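Local coordinates for protein tRNA dimethylallyltransferase (Bacillus halodurans, PDB 3EXA) that probably transfers a dimethylallyl group from dimethylallyl diphosphate onto the adenine beside the anticodon of tRNAs that read codons beginning with uridine, at residues A[66-71]-A[225-230]; A[210-215]-A[261-266]. All blocks are in the same frame, centred on the assembly; numbering follows the deposited sequence.

Contact 1 of 2, residues A[66-71]-A[225-230]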
loop_
_atom_site.group_PDB
_atom_site.type_symbol
_atom_site.label_atom_id
_atom_site.label_comp_id
_atom_site.label_asym_id
_atom_site.label_seq_id
_atom_site.Cartn_x
_atom_site.Cartn_y
_atom_site.Cartn_z
ATOM N N LYS A 66 12.507 20.379 -15.202
ATOM C CA LYS A 66 11.978 19.106 -15.689
ATOM C C LYS A 66 11.669 19.116 -17.183
ATOM O O LYS A 66 11.050 20.049 -17.689
ATOM C CB LYS A 66 10.702 18.748 -14.922
ATOM C CG LYS A 66 10.927 18.214 -13.523
ATOM C CD LYS A 66 11.239 16.739 -13.567
ATOM C CE LYS A 66 11.377 16.172 -12.177
ATOM N NZ LYS A 66 11.591 14.707 -12.259
ATOM N N ASP A 67 12.101 18.074 -17.884
ATOM C CA ASP A 67 11.850 17.947 -19.319
ATOM C C ASP A 67 10.354 17.710 -19.526
ATOM O O ASP A 67 9.742 16.955 -18.784
ATOM C CB ASP A 67 12.652 16.770 -19.882
ATOM C CG ASP A 67 12.289 16.451 -21.317
ATOM O OD1 ASP A 67 11.318 15.701 -21.537
ATOM O OD2 ASP A 67 12.970 16.964 -22.227
ATOM N N PRO A 68 9.750 18.339 -20.550
ATOM C CA PRO A 68 8.314 18.179 -20.820
ATOM C C PRO A 68 7.769 16.758 -20.902
ATOM O O PRO A 68 6.554 16.567 -20.892
ATOM C CB PRO A 68 8.095 18.980 -22.111
ATOM C CG PRO A 68 9.469 19.064 -22.728
ATOM C CD PRO A 68 10.382 19.217 -21.549
ATOM N N SER A 69 8.653 15.763 -20.963
ATOM C CA SER A 69 8.203 14.371 -21.014
ATOM C C SER A 69 8.065 13.791 -19.607
ATOM O O SER A 69 7.407 12.767 -19.413
ATOM C CB SER A 69 9.181 13.509 -21.824
ATOM O OG SER A 69 10.402 13.321 -21.130
ATOM N N GLU A 70 8.683 14.450 -18.628
ATOM C CA GLU A 70 8.647 13.998 -17.237
ATOM C C GLU A 70 7.422 14.488 -16.488
ATOM O O GLU A 70 6.776 15.457 -16.888
ATOM C CB GLU A 70 9.885 14.481 -16.484
ATOM C CG GLU A 70 11.192 14.269 -17.220
ATOM C CD GLU A 70 12.396 14.707 -16.402
ATOM O OE1 GLU A 70 12.754 13.995 -15.438
ATOM O OE2 GLU A 70 12.980 15.766 -16.718
ATOM N N SER A 71 7.111 13.819 -15.386
ATOM C CA SER A 71 5.970 14.204 -14.564
ATOM C C SER A 71 6.487 14.946 -13.338
ATOM O O SER A 71 7.623 14.738 -12.912
ATOM C CB SER A 71 5.201 12.972 -14.109
ATOM O OG SER A 71 5.965 12.250 -13.170
ATOM N N LYS A 225 3.656 23.045 -31.751
ATOM C CA LYS A 225 4.118 22.199 -32.850
ATOM C C LYS A 225 5.449 21.527 -32.573
ATOM O O LYS A 225 5.677 20.397 -33.007
ATOM C CB LYS A 225 4.221 22.992 -34.156
ATOM C CG LYS A 225 2.886 23.416 -34.737
ATOM C CD LYS A 225 3.061 24.227 -36.017
ATOM C CE LYS A 225 3.715 23.427 -37.124
ATOM N NZ LYS A 225 4.029 24.322 -38.272
ATOM N N LYS A 226 6.341 22.204 -31.862
ATOM C CA LYS A 226 7.633 21.595 -31.564
ATOM C C LYS A 226 7.458 20.417 -30.598
ATOM O O LYS A 226 8.045 19.359 -30.803
ATOM C CB LYS A 226 8.591 22.637 -30.982
ATOM C CG LYS A 226 8.948 23.762 -31.951
ATOM C CD LYS A 226 9.915 24.756 -31.313
ATOM C CE LYS A 226 10.309 25.864 -32.282
ATOM N NZ LYS A 226 11.202 26.879 -31.651
ATOM N N LEU A 227 6.648 20.590 -29.557
ATOM C CA LEU A 227 6.411 19.510 -28.606
ATOM C C LEU A 227 5.654 18.376 -29.284
ATOM O O LEU A 227 5.869 17.198 -28.994
ATOM C CB LEU A 227 5.593 20.011 -27.425
ATOM C CG LEU A 227 6.298 21.051 -26.550
ATOM C CD1 LEU A 227 5.314 21.575 -25.528
ATOM C CD2 LEU A 227 7.510 20.427 -25.862
ATOM N N TYR A 228 4.760 18.750 -30.188
ATOM C CA TYR A 228 3.935 17.806 -30.926
ATOM C C TYR A 228 4.814 17.005 -31.877
ATOM O O TYR A 228 4.736 15.777 -31.947
ATOM C CB TYR A 228 2.899 18.590 -31.732
ATOM C CG TYR A 228 1.761 17.770 -32.279
ATOM C CD1 TYR A 228 0.640 17.489 -31.492
ATOM C CD2 TYR A 228 1.775 17.321 -33.599
ATOM C CE1 TYR A 228 -0.449 16.790 -32.011
ATOM C CE2 TYR A 228 0.700 16.621 -34.133
ATOM C CZ TYR A 228 -0.413 16.359 -33.337
ATOM O OH TYR A 228 -1.481 15.677 -33.866
ATOM N N ASP A 229 5.659 17.724 -32.602
ATOM C CA ASP A 229 6.558 17.107 -33.561
ATOM C C ASP A 229 7.571 16.177 -32.916
ATOM O O ASP A 229 7.986 15.199 -33.530
ATOM C CB ASP A 229 7.294 18.183 -34.354
ATOM C CG ASP A 229 7.301 17.907 -35.840
ATOM O OD1 ASP A 229 7.976 18.661 -36.574
ATOM O OD2 ASP A 229 6.630 16.945 -36.275
ATOM N N ARG A 230 7.992 16.468 -31.690
ATOM C CA ARG A 230 8.962 15.583 -31.069
ATOM C C ARG A 230 8.276 14.349 -30.519
ATOM O O ARG A 230 8.928 13.453 -29.989
ATOM C CB ARG A 230 9.759 16.298 -29.971
ATOM C CG ARG A 230 8.934 16.894 -28.858
ATOM C CD ARG A 230 9.820 17.363 -27.706
ATOM N NE ARG A 230 10.457 16.251 -26.996
ATOM C CZ ARG A 230 11.137 16.388 -25.860
ATOM N NH1 ARG A 230 11.264 17.588 -25.312
ATOM N NH2 ARG A 230 11.680 15.333 -25.270
#
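Arg230 reaches from the end of helix 220-229 to Asp67 and Pro68, and its path shows how one long side chain can pair with a charge and pack on an apolar ring. Arg230 CB stays over the last helical turn, 3.6 Å from Lys226 O. Arg230 CG sits between the backbone N and the carbonyl carbon (chi1 58°) and passes 3.1 Å from Leu227 O. A bend at chi3 (-68°) then turns the guanidinium toward the loop. There NH1 meets Pro68 CG at 3.5 Å, the two side chains crossing at about a right angle. The same NH1 lies 3.6 Å from Asp67 OD2, and NH2 is 3.7 Å from that oxygen. OD2 faces the guanidinium edge in its plane, while the carboxylate is turned 67° against it. The result is a long salt bridge, more charge attraction than a directed bond.

Beneath it the packing is apolar: Pro68 CG lies 3.9 Å from Leu227 CD2, and both residues also touch Met43. The Asp67 carboxylate is itself held by two bonds, because OD1 accepts from Ser69 N at 2.7 Å and, from the opposite face, from Ser69 OG at 2.6 Å. OD2 makes the closest approach to the guanidinium, while OD1 stays near NH2. Pro68 O bonds to Ser237 OG. The loop between strand 60-61 of the parallel sheet and helix 74-90 contains an Asx turn at Asp67 and, over Asp67 to Glu70, a type I beta turn.

Contact 2 of 2, residues A[210-215]-A[261-266]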
loop_
_atom_site.group_PDB
_atom_site.type_symbol
_atom_site.label_atom_id
_atom_site.label_comp_id
_atom_site.label_asym_id
_atom_site.label_seq_id
_atom_site.Cartn_x
_atom_site.Cartn_y
_atom_site.Cartn_z
ATOM N N ARG A 210 -6.378 38.999 -23.585
ATOM C CA ARG A 210 -5.243 39.646 -24.217
ATOM C C ARG A 210 -3.976 38.817 -23.952
ATOM O O ARG A 210 -3.078 38.747 -24.789
ATOM C CB ARG A 210 -5.089 41.081 -23.689
ATOM C CG ARG A 210 -3.786 41.760 -24.073
ATOM C CD ARG A 210 -3.584 41.737 -25.566
ATOM N NE ARG A 210 -2.332 42.386 -25.942
ATOM C CZ ARG A 210 -1.783 42.289 -27.147
ATOM N NH1 ARG A 210 -2.381 41.565 -28.085
ATOM N NH2 ARG A 210 -0.645 42.913 -27.414
ATOM N N ARG A 211 -3.907 38.179 -22.793
ATOM C CA ARG A 211 -2.751 37.355 -22.498
ATOM C C ARG A 211 -2.698 36.249 -23.551
ATOM O O ARG A 211 -1.626 35.918 -24.059
ATOM C CB ARG A 211 -2.865 36.741 -21.104
ATOM C CG ARG A 211 -1.587 36.790 -20.281
ATOM C CD ARG A 211 -1.040 35.400 -19.970
ATOM N NE ARG A 211 -2.091 34.425 -19.668
ATOM C CZ ARG A 211 -1.929 33.364 -18.877
ATOM N NH1 ARG A 211 -2.938 32.527 -18.670
ATOM N NH2 ARG A 211 -0.765 33.157 -18.271
ATOM N N VAL A 212 -3.857 35.686 -23.889
ATOM C CA VAL A 212 -3.920 34.612 -24.886
ATOM C C VAL A 212 -3.445 35.080 -26.256
ATOM O O VAL A 212 -2.624 34.424 -26.905
ATOM C CB VAL A 212 -5.350 34.034 -25.016
ATOM C CG1 VAL A 212 -5.413 33.024 -26.165
ATOM C CG2 VAL A 212 -5.738 33.363 -23.728
ATOM N N ASP A 213 -3.972 36.214 -26.701
ATOM C CA ASP A 213 -3.568 36.749 -27.981
ATOM C C ASP A 213 -2.056 36.942 -27.926
ATOM O O ASP A 213 -1.343 36.584 -28.867
ATOM C CB ASP A 213 -4.248 38.090 -28.257
ATOM C CG ASP A 213 -5.756 38.018 -28.155
ATOM O OD1 ASP A 213 -6.356 36.994 -28.544
ATOM O OD2 ASP A 213 -6.352 39.014 -27.690
ATOM N N GLN A 214 -1.559 37.501 -26.826
ATOM C CA GLN A 214 -0.115 37.708 -26.701
ATOM C C GLN A 214 0.638 36.411 -26.965
ATOM O O GLN A 214 1.634 36.410 -27.682
ATOM C CB GLN A 214 0.248 38.207 -25.310
ATOM C CG GLN A 214 0.535 39.682 -25.215
ATOM C CD GLN A 214 0.728 40.101 -23.771
ATOM O OE1 GLN A 214 1.528 39.502 -23.044
ATOM N NE2 GLN A 214 -0.007 41.121 -23.341
HETATM N N MSE A 215 0.162 35.314 -26.385
HETATM C CA MSE A 215 0.806 34.025 -26.586
HETATM C C MSE A 215 0.770 33.628 -28.058
HETATM O O MSE A 215 1.749 33.106 -28.591
HETATM C CB MSE A 215 0.120 32.929 -25.770
HETATM C CG MSE A 215 0.089 33.185 -24.283
HETATM SE SE MSE A 215 -0.789 31.784 -23.288
HETATM C CE MSE A 215 0.391 31.801 -21.745
ATOM N N ASP A 261 -10.380 30.454 -29.213
ATOM C CA ASP A 261 -11.562 30.817 -28.446
ATOM C C ASP A 261 -11.721 29.911 -27.224
ATOM O O ASP A 261 -12.072 30.375 -26.140
ATOM C CB ASP A 261 -12.804 30.728 -29.331
ATOM C CG ASP A 261 -14.090 30.924 -28.550
ATOM O OD1 ASP A 261 -14.588 29.946 -27.961
ATOM O OD2 ASP A 261 -14.601 32.060 -28.521
ATOM N N THR A 262 -11.443 28.621 -27.403
ATOM C CA THR A 262 -11.558 27.641 -26.326
ATOM C C THR A 262 -10.469 27.825 -25.272
ATOM O O THR A 262 -10.706 27.629 -24.074
ATOM C CB THR A 262 -11.515 26.206 -26.890
ATOM O OG1 THR A 262 -12.719 25.953 -27.632
ATOM C CG2 THR A 262 -11.389 25.179 -25.760
ATOM N N LEU A 263 -9.283 28.212 -25.723
ATOM C CA LEU A 263 -8.165 28.452 -24.819
ATOM C C LEU A 263 -8.496 29.636 -23.928
ATOM O O LEU A 263 -8.235 29.616 -22.729
ATOM C CB LEU A 263 -6.889 28.756 -25.614
ATOM C CG LEU A 263 -5.705 29.322 -24.828
ATOM C CD1 LEU A 263 -5.460 28.481 -23.585
ATOM C CD2 LEU A 263 -4.466 29.345 -25.704
ATOM N N LYS A 264 -9.068 30.678 -24.521
ATOM C CA LYS A 264 -9.428 31.854 -23.754
ATOM C C LYS A 264 -10.462 31.507 -22.691
ATOM O O LYS A 264 -10.344 31.915 -21.530
ATOM C CB LYS A 264 -9.974 32.940 -24.675
ATOM C CG LYS A 264 -8.891 33.662 -25.484
ATOM C CD LYS A 264 -9.496 34.686 -26.445
ATOM C CE LYS A 264 -8.420 35.520 -27.137
ATOM N NZ LYS A 264 -9.001 36.589 -28.001
ATOM N N ARG A 265 -11.472 30.750 -23.100
ATOM C CA ARG A 265 -12.538 30.339 -22.209
ATOM C C ARG A 265 -11.971 29.492 -21.079
ATOM O O ARG A 265 -12.200 29.785 -19.902
ATOM C CB ARG A 265 -13.589 29.572 -23.006
ATOM C CG ARG A 265 -14.767 29.070 -22.198
ATOM C CD ARG A 265 -16.039 29.114 -23.048
ATOM N NE ARG A 265 -15.816 28.589 -24.395
ATOM C CZ ARG A 265 -15.441 27.341 -24.661
ATOM N NH1 ARG A 265 -15.258 26.951 -25.918
ATOM N NH2 ARG A 265 -15.251 26.477 -23.672
ATOM N N ASN A 266 -11.217 28.450 -21.419
ATOM C CA ASN A 266 -10.635 27.614 -20.375
ATOM C C ASN A 266 -9.736 28.439 -19.456
ATOM O O ASN A 266 -9.686 28.182 -18.257
ATOM C CB ASN A 266 -9.821 26.462 -20.970
ATOM C CG ASN A 266 -10.662 25.515 -21.792
ATOM O OD1 ASN A 266 -11.858 25.365 -21.556
ATOM N ND2 ASN A 266 -10.036 24.860 -22.761
#
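Val212 packs against the root of Lys264 where helices 201-218 and 256-279 run past each other, and the contact illustrates how a helix pair can be apolar on one side and ionic on the other. The segment axes come within 9.7 Å, at 136° between their directions. In the tight part, Lys264 CG rests among the branches of Val212, 3.6 Å from its CB, with CG1 and CG2 equally near. Val212 CG1, anti to the backbone N (chi1 174°), also reaches Leu263 CD2 at 3.8 Å, the two side chains lying alongside and pointing opposite ways. Both Val212 and Leu263 are buried, and Leu263 shares Leu220 of the next helix with Met215. Arg211, next to Val212, touches Thr12 in the predicted ATP-binding loop.

Toward solvent the contact thins to a single charged pair. Lys264 runs extended beyond CG and crosses Asp213 at about a right angle, bringing NZ to 2.7 Å from Asp213 OD1; this salt bridge includes a weak hydrogen bond. Replacing Asp213 by an alanine would probably leave the Lys264 ammonium without its mate and set the end of the lysine free to swing.

Lysine serves twice in this contact: its methylenes extend the apolar packing, and its ammonium carries the charge out to a carboxylate, so both probably help hold the two helices together.

How the contacts relate
Followed from the N terminus, the chain passes first through 66-71, then 210-215, 225-230 and 261-266. Contact 1 closes a loop with 153 residues between its segments, and contact 2 one with 45. The segments alternate, so the two closures cross. Their centres lie 21 Å apart, and their nearest atoms about 11 Å, without touching. What links them is the succession of helices 201-218 and 220-229: the first belongs to contact 2, the second to contact 1. Helix 244-251 is a shared neighbour, meeting Leu227 through Tyr247 and Leu263 through Glu245. Together the contacts join the turn beyond strand 60-61 to a helical group that includes helix 256-279.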